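6-phospho-beta-d glycosidase (Streptococcus pyogenes, PDB 5FOO) is a family 1 glycoside hydrolase that probably cleaves beta-glucosides carrying a phosphate on the 6-position of the sugar. Local coordinates at residues A125-Y130 against F178-I183; K270-L275 against E320-P325; D375-E380 against D386-Q391. The protein carries 1 engineered substitution. All coordinates share one frame; numbering follows the deposited sequence.

Interaction 1. Residues A125-Y130 against F178-I183; sequences ALYQAY and FHYPAI
Tyr127 reaches out from helix 124-130 to meet Tyr180 and Pro181 in the loop that runs from helix 166-174 toward helix 186-208. Both segments belong to the connections that follow the third and fourth strands of the (beta/alpha)8 barrel, so the contact ties two successive beta-alpha excursions together near the surface. Its tight part is the hydroxyl end of Tyr127. OH comes within 3.4 Å of Pro181 CB and equally near Pro181 CG, and the ring carbon CZ stands 3.6 Å from Pro181 CB. These are van der Waals contacts between a phenol and two methylenes of the pyrrolidine, CB coming in obliquely to the ring.

The second aromatic partner is held less closely. Tyr180 turns its edge toward the face of Tyr127 in an offset edge-to-face pair, with planes 82° apart and centroids 5.9 Å apart; its CE1 stands 4.1 Å from Tyr127 CD2. The backbone carries little of this, since the nearest CA atoms, those of Tyr127 and Pro181, are 8.6 Å apart. Tyr127 spans the distance because its CG lies anti to the backbone N (chi1 -179°), sending the ring out from the helix toward the loop. Tyr180 also makes edge-to-face contacts with Tyr33 and Trp34, while Tyr127 packs on Tyr174 and Leu30 as well.

The loose margin lies toward Ile183, whose side chain only grazes the phenol: its terminal CD1 methyl stops 4.4 Å from Tyr127 OH.

Interaction 2. Residues K270-L275 against E320-P325; sequences KKDGVL and EWYYDP. With EDO (1,2-ethanediol), chain L; EDO (1,2-ethanediol), chain K.
Three polar groups close into a small triangle here: the phenol of Tyr322 donates a hydrogen bond to Asp272 while the ammonium of Lys271 reaches both. The bond from Tyr322 OH to Asp272 OD2 is short, 2.6 Å, and flat. The carboxylate and the ring are only 9° from coplanar, and OD2 accepts through its syn lone pair, lying at the ring edge in the plane of the tyrosine. On the other oxygen, Lys271 NZ forms a salt bridge of 2.8 Å to Asp272 OD1, also met on the syn side but 25° out of the carboxylate plane. A weak bond of 3.1 Å from Lys271 NZ to Tyr322 OH completes the triangle. Lys271 doubles back to its neighbour by bending at the end of its chain, at chi3 and chi4 (59° for chi3). The ammonium would be expected to stabilise the negative charge on Asp272.

The acid sits where helix 263-271 ends in a Schellman motif: Gly273 takes a positive phi and its N bonds back to Lys270 O. That helix lies between the fifth and sixth strands of the (beta/alpha)8 barrel. The opposing residues come after the sixth strand, on the run into strand 324-325, an outer strand of a small mixed sheet.

Trp321 flanks the triangle, its CZ3 being 3.8 Å from Asp272 OD2. This oxygen has a further donor in Trp317 NE1, so the indole of Trp317 and the phenol of Tyr322 share it. One 1,2-ethanediol (chain L) lies beside Glu320 and Asp324, another (chain K) by the backbone oxygens of Glu320 and Trp321; both probably come from the crystallisation liquor, and the one in chain L sits too close to Glu320 O for its bonds to be trusted.

Interaction 3. Residues D375-E380 against D386-Q391; sequences DRYRDE and DDYRIQ
Tyr388 presents its ring edge to the face of Tyr377, and neighbours in its own segment pack around the ring. Asp386 comes first, at the N-cap position of helix 387-405. Its side chain makes no capping bond; OD2 instead takes Arg389 NH1 at 2.8 Å through its anti lone pair, with an N-H...O angle of 151°, and is also hydrogen-bonded with Ser449 OG. Its backbone O accepts from both Arg389 N and Ile390 N. Its CA lies 3.6 Å above one face of the Tyr388 ring, offset toward the rim.

Past Asp387 stands Tyr388. CE1 lies 3.7 Å above the plane of the Tyr377 ring and over its centre, which puts it nearly equidistant from all six ring carbons. The two planes meet at 58°, a tilted edge-to-face pair with centroids 4.9 Å apart. Chi1 of 49° sets CG between the backbone N and the carbonyl carbon, folding the ring back over Asp386. The hydroxyl is hydrogen-bonded to Glu374 OE2.

Arg389 follows, its NH2 in plane at the edge of the Tyr388 ring; Glu374 gives its NH1 a second acidic partner. Ile390 then turns to Ser449 and Trp452 on helix 448-459. Helix 387-405 thus packs on helix 448-459 on its way from barrel strand 362-367 to the last one, 410-416, while Tyr377 belongs to the loop leading into it.

How the interactions relate
All three contacts lie at the surface of one barrel, in series along the chain, and none touches another; nearest atoms of interactions 1 and 2 are about 9 Å apart, while those of interaction 3 are about 20 Å from interaction 1 and about 24 Å from interaction 2. No helix or strand is shared. Interactions 1 and 2 bridge parts of the chain more than forty residues apart, whereas interaction 3 joins a loop to the helix it soon enters. Their chemistry differs: apolar and aromatic in interaction 1, hydrogen-bonded across the segments in interaction 2, where the salt bridge lies within 270-275, and a single aromatic pair in interaction 3, with no salt bridge between its two segments.

Interaction 1. Residues A125-Y130 against F178-I183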
loop_
_atom_site.group_PDB
_atom_site.type_symbol
_atom_site.label_atom_id
_atom_site.label_comp_id
_atom_site.label_asym_id
_atom_site.label_seq_id
_atom_site.Cartn_x
_atom_site.Cartn_y
_atom_site.Cartn_z
ATOM N N ALA A 125 -7.783 -2.752 19.985
ATOM C CA ALA A 125 -8.877 -2.469 20.922
ATOM C C ALA A 125 -10.170 -2.125 20.173
ATOM O O ALA A 125 -11.277 -2.437 20.653
ATOM C CB ALA A 125 -8.528 -1.354 21.927
ATOM N N LEU A 126 -10.045 -1.503 18.996
ATOM C CA LEU A 126 -11.225 -1.177 18.161
ATOM C C LEU A 126 -11.805 -2.373 17.455
ATOM O O LEU A 126 -13.001 -2.422 17.253
ATOM C CB LEU A 126 -10.934 -0.052 17.167
ATOM C CG LEU A 126 -10.486 1.261 17.833
ATOM C CD1 LEU A 126 -10.217 2.346 16.754
ATOM C CD2 LEU A 126 -11.466 1.697 18.961
ATOM N N TYR A 127 -10.971 -3.336 17.069
ATOM C CA TYR A 127 -11.485 -4.616 16.619
ATOM C C TYR A 127 -12.279 -5.312 17.725
ATOM O O TYR A 127 -13.422 -5.683 17.515
ATOM C CB TYR A 127 -10.398 -5.556 16.081
ATOM C CG TYR A 127 -11.071 -6.828 15.631
ATOM C CD1 TYR A 127 -11.819 -6.854 14.454
ATOM C CD2 TYR A 127 -11.023 -8.007 16.424
ATOM C CE1 TYR A 127 -12.469 -8.012 14.055
ATOM C CE2 TYR A 127 -11.677 -9.178 16.026
ATOM C CZ TYR A 127 -12.397 -9.171 14.859
ATOM O OH TYR A 127 -13.061 -10.278 14.448
ATOM N N GLN A 128 -11.697 -5.425 18.912
ATOM C CA GLN A 128 -12.353 -6.162 20.049
ATOM C C GLN A 128 -13.627 -5.465 20.470
ATOM O O GLN A 128 -14.668 -6.071 20.560
ATOM C CB GLN A 128 -11.384 -6.323 21.261
ATOM C CG GLN A 128 -10.234 -7.319 21.007
ATOM C CD GLN A 128 -9.103 -7.306 22.054
ATOM O OE1 GLN A 128 -8.871 -6.321 22.756
ATOM N NE2 GLN A 128 -8.336 -8.365 22.072
ATOM N N ALA A 129 -13.584 -4.158 20.648
ATOM C CA ALA A 129 -14.764 -3.427 21.039
ATOM C C ALA A 129 -15.892 -3.332 20.003
ATOM O O ALA A 129 -17.085 -3.325 20.383
ATOM C CB ALA A 129 -14.386 -2.035 21.524
ATOM N N TYR A 130 -15.572 -3.220 18.711
ATOM C CA TYR A 130 -16.619 -2.906 17.743
ATOM C C TYR A 130 -16.643 -3.676 16.451
ATOM O O TYR A 130 -17.440 -3.365 15.625
ATOM C CB TYR A 130 -16.503 -1.453 17.347
ATOM C CG TYR A 130 -16.506 -0.446 18.455
ATOM C CD1 TYR A 130 -17.700 -0.151 19.170
ATOM C CD2 TYR A 130 -15.348 0.296 18.741
ATOM C CE1 TYR A 130 -17.701 0.800 20.178
ATOM C CE2 TYR A 130 -15.341 1.244 19.742
ATOM C CZ TYR A 130 -16.518 1.487 20.452
ATOM O OH TYR A 130 -16.482 2.441 21.418
ATOM N N PHE A 178 -4.908 -13.891 5.977
ATOM C CA PHE A 178 -3.510 -13.444 6.137
ATOM C C PHE A 178 -3.311 -12.161 6.924
ATOM O O PHE A 178 -2.181 -11.771 7.194
ATOM C CB PHE A 178 -2.774 -13.448 4.780
ATOM C CG PHE A 178 -3.318 -12.476 3.748
ATOM C CD1 PHE A 178 -2.879 -11.126 3.725
ATOM C CD2 PHE A 178 -4.218 -12.902 2.757
ATOM C CE1 PHE A 178 -3.348 -10.259 2.733
ATOM C CE2 PHE A 178 -4.666 -12.034 1.752
ATOM C CZ PHE A 178 -4.257 -10.711 1.764
ATOM N N HIS A 179 -4.390 -11.525 7.304
ATOM C CA HIS A 179 -4.381 -10.590 8.433
ATOM C C HIS A 179 -5.320 -11.110 9.505
ATOM O O HIS A 179 -6.367 -11.725 9.206
ATOM C CB HIS A 179 -4.957 -9.199 8.012
ATOM C CG HIS A 179 -4.147 -8.511 6.966
ATOM N ND1 HIS A 179 -4.544 -7.327 6.367
ATOM C CD2 HIS A 179 -2.934 -8.815 6.436
ATOM C CE1 HIS A 179 -3.624 -6.951 5.488
ATOM N NE2 HIS A 179 -2.645 -7.838 5.489
ATOM N N TYR A 180 -4.998 -10.744 10.719
ATOM C CA TYR A 180 -5.902 -10.874 11.834
ATOM C C TYR A 180 -7.227 -10.106 11.733
ATOM O O TYR A 180 -7.196 -8.985 11.212
ATOM C CB TYR A 180 -5.186 -10.427 13.145
ATOM C CG TYR A 180 -5.977 -10.810 14.404
ATOM C CD1 TYR A 180 -6.954 -9.981 14.906
ATOM C CD2 TYR A 180 -5.810 -12.086 15.021
ATOM C CE1 TYR A 180 -7.717 -10.360 16.030
ATOM C CE2 TYR A 180 -6.557 -12.468 16.157
ATOM C CZ TYR A 180 -7.513 -11.609 16.628
ATOM O OH TYR A 180 -8.270 -11.957 17.697
ATOM N N PRO A 181 -8.369 -10.838 11.779
ATOM C CA PRO A 181 -8.758 -11.829 12.765
ATOM C C PRO A 181 -8.723 -13.110 11.927
ATOM O O PRO A 181 -9.030 -14.153 12.439
ATOM C CB PRO A 181 -10.191 -11.487 13.179
ATOM C CG PRO A 181 -10.742 -10.717 12.038
ATOM C CD PRO A 181 -9.533 -9.984 11.452
ATOM N N ALA A 182 -8.329 -13.015 10.651
ATOM C CA ALA A 182 -8.196 -14.128 9.739
ATOM C C ALA A 182 -9.424 -15.026 9.697
ATOM O O ALA A 182 -9.284 -16.220 9.779
ATOM C CB ALA A 182 -6.982 -14.954 10.127
ATOM N N ILE A 183 -10.591 -14.452 9.545
ATOM C CA ILE A 183 -11.840 -15.191 9.455
ATOM C C ILE A 183 -12.306 -15.155 8.015
ATOM O O ILE A 183 -11.768 -14.412 7.173
ATOM C CB ILE A 183 -12.966 -14.662 10.417
ATOM C CG1 ILE A 183 -13.406 -13.246 10.064
ATOM C CG2 ILE A 183 -12.519 -14.734 11.877
ATOM C CD1 ILE A 183 -14.423 -12.643 11.010
#

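Interaction 2. Residues K270-L275 against E320-P325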
loop_
_atom_site.group_PDB
_atom_site.type_symbol
_atom_site.label_atom_id
_atom_site.label_comp_id
_atom_site.label_asym_id
_atom_site.label_seq_id
_atom_site.Cartn_x
_atom_site.Cartn_y
_atom_site.Cartn_z
ATOM N N LYS A 270 -25.906 -7.615 -4.711
ATOM C CA LYS A 270 -27.335 -7.626 -4.353
ATOM C C LYS A 270 -27.998 -8.958 -4.706
ATOM O O LYS A 270 -28.699 -9.522 -3.898
ATOM C CB LYS A 270 -28.002 -6.518 -5.109
ATOM C CG LYS A 270 -29.402 -6.089 -4.742
ATOM C CD LYS A 270 -29.795 -5.145 -5.909
ATOM C CE LYS A 270 -30.884 -4.142 -5.613
ATOM N NZ LYS A 270 -32.051 -4.881 -5.069
ATOM N N LYS A 271 -27.720 -9.465 -5.895
ATOM C CA LYS A 271 -28.198 -10.753 -6.301
ATOM C C LYS A 271 -27.682 -11.835 -5.380
ATOM O O LYS A 271 -28.403 -12.776 -5.087
ATOM C CB LYS A 271 -27.801 -11.044 -7.739
ATOM C CG LYS A 271 -28.130 -12.446 -8.241
ATOM C CD LYS A 271 -27.528 -12.738 -9.627
ATOM C CE LYS A 271 -26.002 -12.642 -9.765
ATOM N NZ LYS A 271 -25.157 -13.638 -9.041
ATOM N N ASP A 272 -26.455 -11.706 -4.901
ATOM C CA ASP A 272 -25.896 -12.735 -4.074
ATOM C C ASP A 272 -26.254 -12.508 -2.626
ATOM O O ASP A 272 -25.711 -13.207 -1.788
ATOM C CB ASP A 272 -24.360 -12.848 -4.193
ATOM C CG ASP A 272 -23.902 -13.259 -5.565
ATOM O OD1 ASP A 272 -24.738 -13.730 -6.316
ATOM O OD2 ASP A 272 -22.694 -13.160 -5.890
ATOM N N GLY A 273 -27.065 -11.516 -2.305
ATOM C CA GLY A 273 -27.426 -11.283 -0.906
ATOM C C GLY A 273 -26.383 -10.697 0.031
ATOM O O GLY A 273 -26.527 -10.850 1.225
ATOM N N VAL A 274 -25.321 -10.062 -0.482
ATOM C CA VAL A 274 -24.245 -9.596 0.372
ATOM C C VAL A 274 -23.929 -8.110 0.248
ATOM O O VAL A 274 -22.936 -7.649 0.812
ATOM C CB VAL A 274 -22.940 -10.431 0.154
ATOM C CG1 VAL A 274 -23.157 -11.885 0.612
ATOM C CG2 VAL A 274 -22.452 -10.366 -1.291
ATOM N N LEU A 275 -24.774 -7.364 -0.443
ATOM C CA LEU A 275 -24.592 -5.936 -0.592
ATOM C C LEU A 275 -24.482 -5.206 0.773
ATOM O O LEU A 275 -25.198 -5.516 1.728
ATOM C CB LEU A 275 -25.705 -5.322 -1.440
ATOM C CG LEU A 275 -25.564 -3.826 -1.816
ATOM C CD1 LEU A 275 -24.419 -3.590 -2.807
ATOM C CD2 LEU A 275 -26.873 -3.308 -2.378
ATOM N N GLU A 320 -14.108 -15.057 -5.572
ATOM C CA GLU A 320 -13.626 -16.279 -6.226
ATOM C C GLU A 320 -14.670 -17.339 -6.572
ATOM O O GLU A 320 -14.336 -18.376 -7.190
ATOM C CB GLU A 320 -12.447 -16.907 -5.447
ATOM C CG GLU A 320 -11.262 -15.945 -5.316
ATOM C CD GLU A 320 -9.906 -16.611 -5.081
ATOM O OE1 GLU A 320 -9.842 -17.784 -4.681
ATOM O OE2 GLU A 320 -8.876 -15.929 -5.265
ATOM N N TRP A 321 -15.920 -17.066 -6.268
ATOM C CA TRP A 321 -17.021 -17.778 -6.893
ATOM C C TRP A 321 -16.979 -17.596 -8.392
ATOM O O TRP A 321 -17.501 -18.428 -9.064
ATOM C CB TRP A 321 -18.400 -17.223 -6.490
ATOM C CG TRP A 321 -18.929 -17.514 -5.045
ATOM C CD1 TRP A 321 -18.238 -18.030 -4.002
ATOM C CD2 TRP A 321 -20.265 -17.255 -4.562
ATOM N NE1 TRP A 321 -19.068 -18.126 -2.893
ATOM C CE2 TRP A 321 -20.315 -17.666 -3.224
ATOM C CE3 TRP A 321 -21.423 -16.747 -5.154
ATOM C CZ2 TRP A 321 -21.491 -17.563 -2.441
ATOM C CZ3 TRP A 321 -22.578 -16.620 -4.382
ATOM C CH2 TRP A 321 -22.596 -17.012 -3.037
ATOM N N TYR A 322 -16.469 -16.464 -8.910
ATOM C CA TYR A 322 -16.564 -16.158 -10.324
ATOM C C TYR A 322 -15.249 -16.313 -11.097
ATOM O O TYR A 322 -15.232 -16.048 -12.300
ATOM C CB TYR A 322 -17.138 -14.745 -10.526
ATOM C CG TYR A 322 -18.503 -14.610 -9.935
ATOM C CD1 TYR A 322 -19.582 -15.209 -10.528
ATOM C CD2 TYR A 322 -18.691 -13.990 -8.693
ATOM C CE1 TYR A 322 -20.846 -15.163 -9.939
ATOM C CE2 TYR A 322 -19.948 -13.901 -8.104
ATOM C CZ TYR A 322 -21.032 -14.506 -8.720
ATOM O OH TYR A 322 -22.310 -14.430 -8.162
ATOM N N TYR A 323 -14.156 -16.699 -10.433
ATOM C CA TYR A 323 -12.887 -16.881 -11.130
ATOM C C TYR A 323 -11.943 -17.659 -10.234
ATOM O O TYR A 323 -12.100 -17.614 -9.060
ATOM C CB TYR A 323 -12.245 -15.498 -11.502
ATOM C CG TYR A 323 -11.926 -14.588 -10.317
ATOM C CD1 TYR A 323 -10.718 -14.700 -9.635
ATOM C CD2 TYR A 323 -12.864 -13.668 -9.843
ATOM C CE1 TYR A 323 -10.423 -13.912 -8.487
ATOM C CE2 TYR A 323 -12.597 -12.865 -8.703
ATOM C CZ TYR A 323 -11.366 -12.981 -8.048
ATOM O OH TYR A 323 -11.100 -12.198 -6.980
ATOM N N ASP A 324 -10.958 -18.317 -10.843
ATOM C CA ASP A 324 -9.856 -18.951 -10.195
ATOM C C ASP A 324 -8.571 -18.267 -10.673
ATOM O O ASP A 324 -8.520 -17.764 -11.792
ATOM C CB ASP A 324 -9.692 -20.442 -10.650
ATOM C CG ASP A 324 -10.805 -21.375 -10.155
ATOM O OD1 ASP A 324 -11.732 -20.944 -9.453
ATOM O OD2 ASP A 324 -10.762 -22.559 -10.532
ATOM N N PRO A 325 -7.522 -18.315 -9.855
ATOM C CA PRO A 325 -6.193 -17.938 -10.308
ATOM C C PRO A 325 -5.753 -18.798 -11.457
ATOM O O PRO A 325 -6.058 -19.976 -11.462
ATOM C CB PRO A 325 -5.317 -18.228 -9.077
ATOM C CG PRO A 325 -6.219 -18.037 -7.937
ATOM C CD PRO A 325 -7.577 -18.521 -8.407
HETATM C C1 EDO L . -10.180 -20.233 -6.738
HETATM O O1 EDO L . -9.630 -21.532 -6.353
HETATM C C2 EDO L . -11.716 -20.202 -6.624
HETATM O O2 EDO L . -12.494 -19.553 -7.685
HETATM C C1 EDO K . -15.302 -21.578 -7.095
HETATM O O1 EDO K . -16.550 -21.299 -7.794
HETATM C C2 EDO K . -15.455 -21.318 -5.594
HETATM O O2 EDO K . -14.184 -20.869 -5.096
#

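Interaction 3. Residues D375-E380 against D386-Q391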
loop_
_atom_site.group_PDB
_atom_site.type_symbol
_atom_site.label_atom_id
_atom_site.label_comp_id
_atom_site.label_asym_id
_atom_site.label_seq_id
_atom_site.Cartn_x
_atom_site.Cartn_y
_atom_site.Cartn_z
ATOM N N ASP A 375 22.731 -12.973 1.497
ATOM C CA ASP A 375 24.136 -13.301 1.831
ATOM C C ASP A 375 24.882 -13.937 0.745
ATOM O O ASP A 375 26.031 -13.636 0.510
ATOM C CB ASP A 375 24.247 -14.228 3.007
ATOM C CG ASP A 375 24.789 -13.530 4.162
ATOM O OD1 ASP A 375 26.027 -13.298 4.181
ATOM O OD2 ASP A 375 23.963 -13.141 4.997
ATOM N N ARG A 376 24.214 -14.807 0.046
ATOM C CA ARG A 376 24.847 -15.479 -1.040
ATOM C C ARG A 376 25.408 -14.561 -2.107
ATOM O O ARG A 376 26.309 -14.992 -2.767
ATOM C CB ARG A 376 23.895 -16.506 -1.663
ATOM C CG ARG A 376 23.610 -17.705 -0.757
ATOM C CD ARG A 376 22.964 -18.831 -1.556
ATOM N NE ARG A 376 21.723 -18.330 -2.147
ATOM C CZ ARG A 376 20.528 -18.321 -1.548
ATOM N NH1 ARG A 376 20.353 -18.854 -0.346
ATOM N NH2 ARG A 376 19.485 -17.807 -2.182
ATOM N N TYR A 377 24.905 -13.325 -2.266
ATOM C CA TYR A 377 25.347 -12.430 -3.330
ATOM C C TYR A 377 26.317 -11.347 -2.885
ATOM O O TYR A 377 26.626 -10.446 -3.666
ATOM C CB TYR A 377 24.162 -11.773 -4.059
ATOM C CG TYR A 377 23.136 -12.725 -4.640
ATOM C CD1 TYR A 377 22.081 -13.238 -3.854
ATOM C CD2 TYR A 377 23.199 -13.103 -5.989
ATOM C CE1 TYR A 377 21.134 -14.110 -4.395
ATOM C CE2 TYR A 377 22.250 -13.974 -6.540
ATOM C CZ TYR A 377 21.224 -14.472 -5.748
ATOM O OH TYR A 377 20.287 -15.304 -6.337
ATOM N N ARG A 378 26.850 -11.425 -1.681
ATOM C CA ARG A 378 27.856 -10.422 -1.321
ATOM C C ARG A 378 29.141 -10.674 -2.123
ATOM O O ARG A 378 29.498 -11.804 -2.365
ATOM C CB ARG A 378 28.193 -10.358 0.171
ATOM C CG ARG A 378 27.156 -10.845 1.144
ATOM C CD ARG A 378 27.683 -10.702 2.569
ATOM N NE ARG A 378 27.428 -9.350 2.907
ATOM C CZ ARG A 378 26.332 -8.885 3.495
ATOM N NH1 ARG A 378 25.374 -9.670 3.952
ATOM N NH2 ARG A 378 26.245 -7.592 3.649
ATOM N N ASP A 379 29.806 -9.614 -2.552
ATOM C CA ASP A 379 31.112 -9.708 -3.200
ATOM C C ASP A 379 32.263 -9.543 -2.168
ATOM O O ASP A 379 31.988 -9.477 -0.958
ATOM C CB ASP A 379 31.195 -8.642 -4.297
ATOM C CG ASP A 379 31.263 -7.202 -3.738
ATOM O OD1 ASP A 379 31.297 -6.952 -2.503
ATOM O OD2 ASP A 379 31.265 -6.301 -4.565
ATOM N N GLU A 380 33.520 -9.438 -2.671
ATOM C CA GLU A 380 34.761 -9.223 -1.872
ATOM C C GLU A 380 34.564 -8.139 -0.830
ATOM O O GLU A 380 34.986 -8.298 0.319
ATOM C CB GLU A 380 35.982 -8.857 -2.760
ATOM N N ASP A 386 23.050 -7.080 -5.832
ATOM C CA ASP A 386 21.681 -7.454 -6.198
ATOM C C ASP A 386 21.347 -7.038 -7.592
ATOM O O ASP A 386 20.425 -6.216 -7.797
ATOM C CB ASP A 386 20.657 -6.891 -5.186
ATOM C CG ASP A 386 20.753 -5.365 -4.981
ATOM O OD1 ASP A 386 21.793 -4.720 -5.277
ATOM O OD2 ASP A 386 19.789 -4.805 -4.441
ATOM N N ASP A 387 22.060 -7.586 -8.582
ATOM C CA ASP A 387 21.752 -7.230 -9.982
ATOM C C ASP A 387 20.389 -7.718 -10.452
ATOM O O ASP A 387 19.808 -7.088 -11.336
ATOM C CB ASP A 387 22.877 -7.468 -11.005
ATOM C CG ASP A 387 23.582 -8.745 -10.819
ATOM O OD1 ASP A 387 22.911 -9.796 -10.652
ATOM O OD2 ASP A 387 24.837 -8.686 -10.843
ATOM N N TYR A 388 19.870 -8.816 -9.878
ATOM C CA TYR A 388 18.468 -9.184 -10.080
ATOM C C TYR A 388 17.505 -8.007 -9.737
ATOM O O TYR A 388 16.515 -7.824 -10.395
ATOM C CB TYR A 388 18.080 -10.414 -9.276
ATOM C CG TYR A 388 18.492 -10.326 -7.830
ATOM C CD1 TYR A 388 19.730 -10.803 -7.417
ATOM C CD2 TYR A 388 17.636 -9.808 -6.869
ATOM C CE1 TYR A 388 20.132 -10.699 -6.077
ATOM C CE2 TYR A 388 18.009 -9.730 -5.523
ATOM C CZ TYR A 388 19.262 -10.179 -5.142
ATOM O OH TYR A 388 19.681 -10.102 -3.862
ATOM N N ARG A 389 17.784 -7.235 -8.687
ATOM C CA ARG A 389 16.880 -6.128 -8.274
ATOM C C ARG A 389 16.996 -4.905 -9.230
ATOM O O ARG A 389 16.008 -4.317 -9.666
ATOM C CB ARG A 389 17.173 -5.722 -6.829
ATOM C CG ARG A 389 16.250 -4.618 -6.338
ATOM C CD ARG A 389 16.283 -4.468 -4.845
ATOM N NE ARG A 389 15.748 -5.669 -4.252
ATOM C CZ ARG A 389 16.443 -6.571 -3.567
ATOM N NH1 ARG A 389 17.764 -6.423 -3.336
ATOM N NH2 ARG A 389 15.784 -7.663 -3.106
ATOM N N ILE A 390 18.232 -4.553 -9.573
ATOM C CA ILE A 390 18.522 -3.573 -10.642
ATOM C C ILE A 390 17.787 -3.896 -11.925
ATOM O O ILE A 390 17.011 -3.063 -12.445
ATOM C CB ILE A 390 20.015 -3.480 -10.899
ATOM C CG1 ILE A 390 20.677 -2.871 -9.643
ATOM C CG2 ILE A 390 20.309 -2.669 -12.182
ATOM C CD1 ILE A 390 22.204 -2.820 -9.684
ATOM N N GLN A 391 17.947 -5.129 -12.397
ATOM C CA GLN A 391 17.250 -5.551 -13.569
ATOM C C GLN A 391 15.723 -5.432 -13.407
ATOM O O GLN A 391 15.019 -4.854 -14.268
ATOM C CB GLN A 391 17.620 -6.987 -13.886
ATOM C CG GLN A 391 17.016 -7.504 -15.168
ATOM C CD GLN A 391 17.597 -6.746 -16.360
ATOM O OE1 GLN A 391 18.773 -6.299 -16.324
ATOM N NE2 GLN A 391 16.775 -6.555 -17.405
#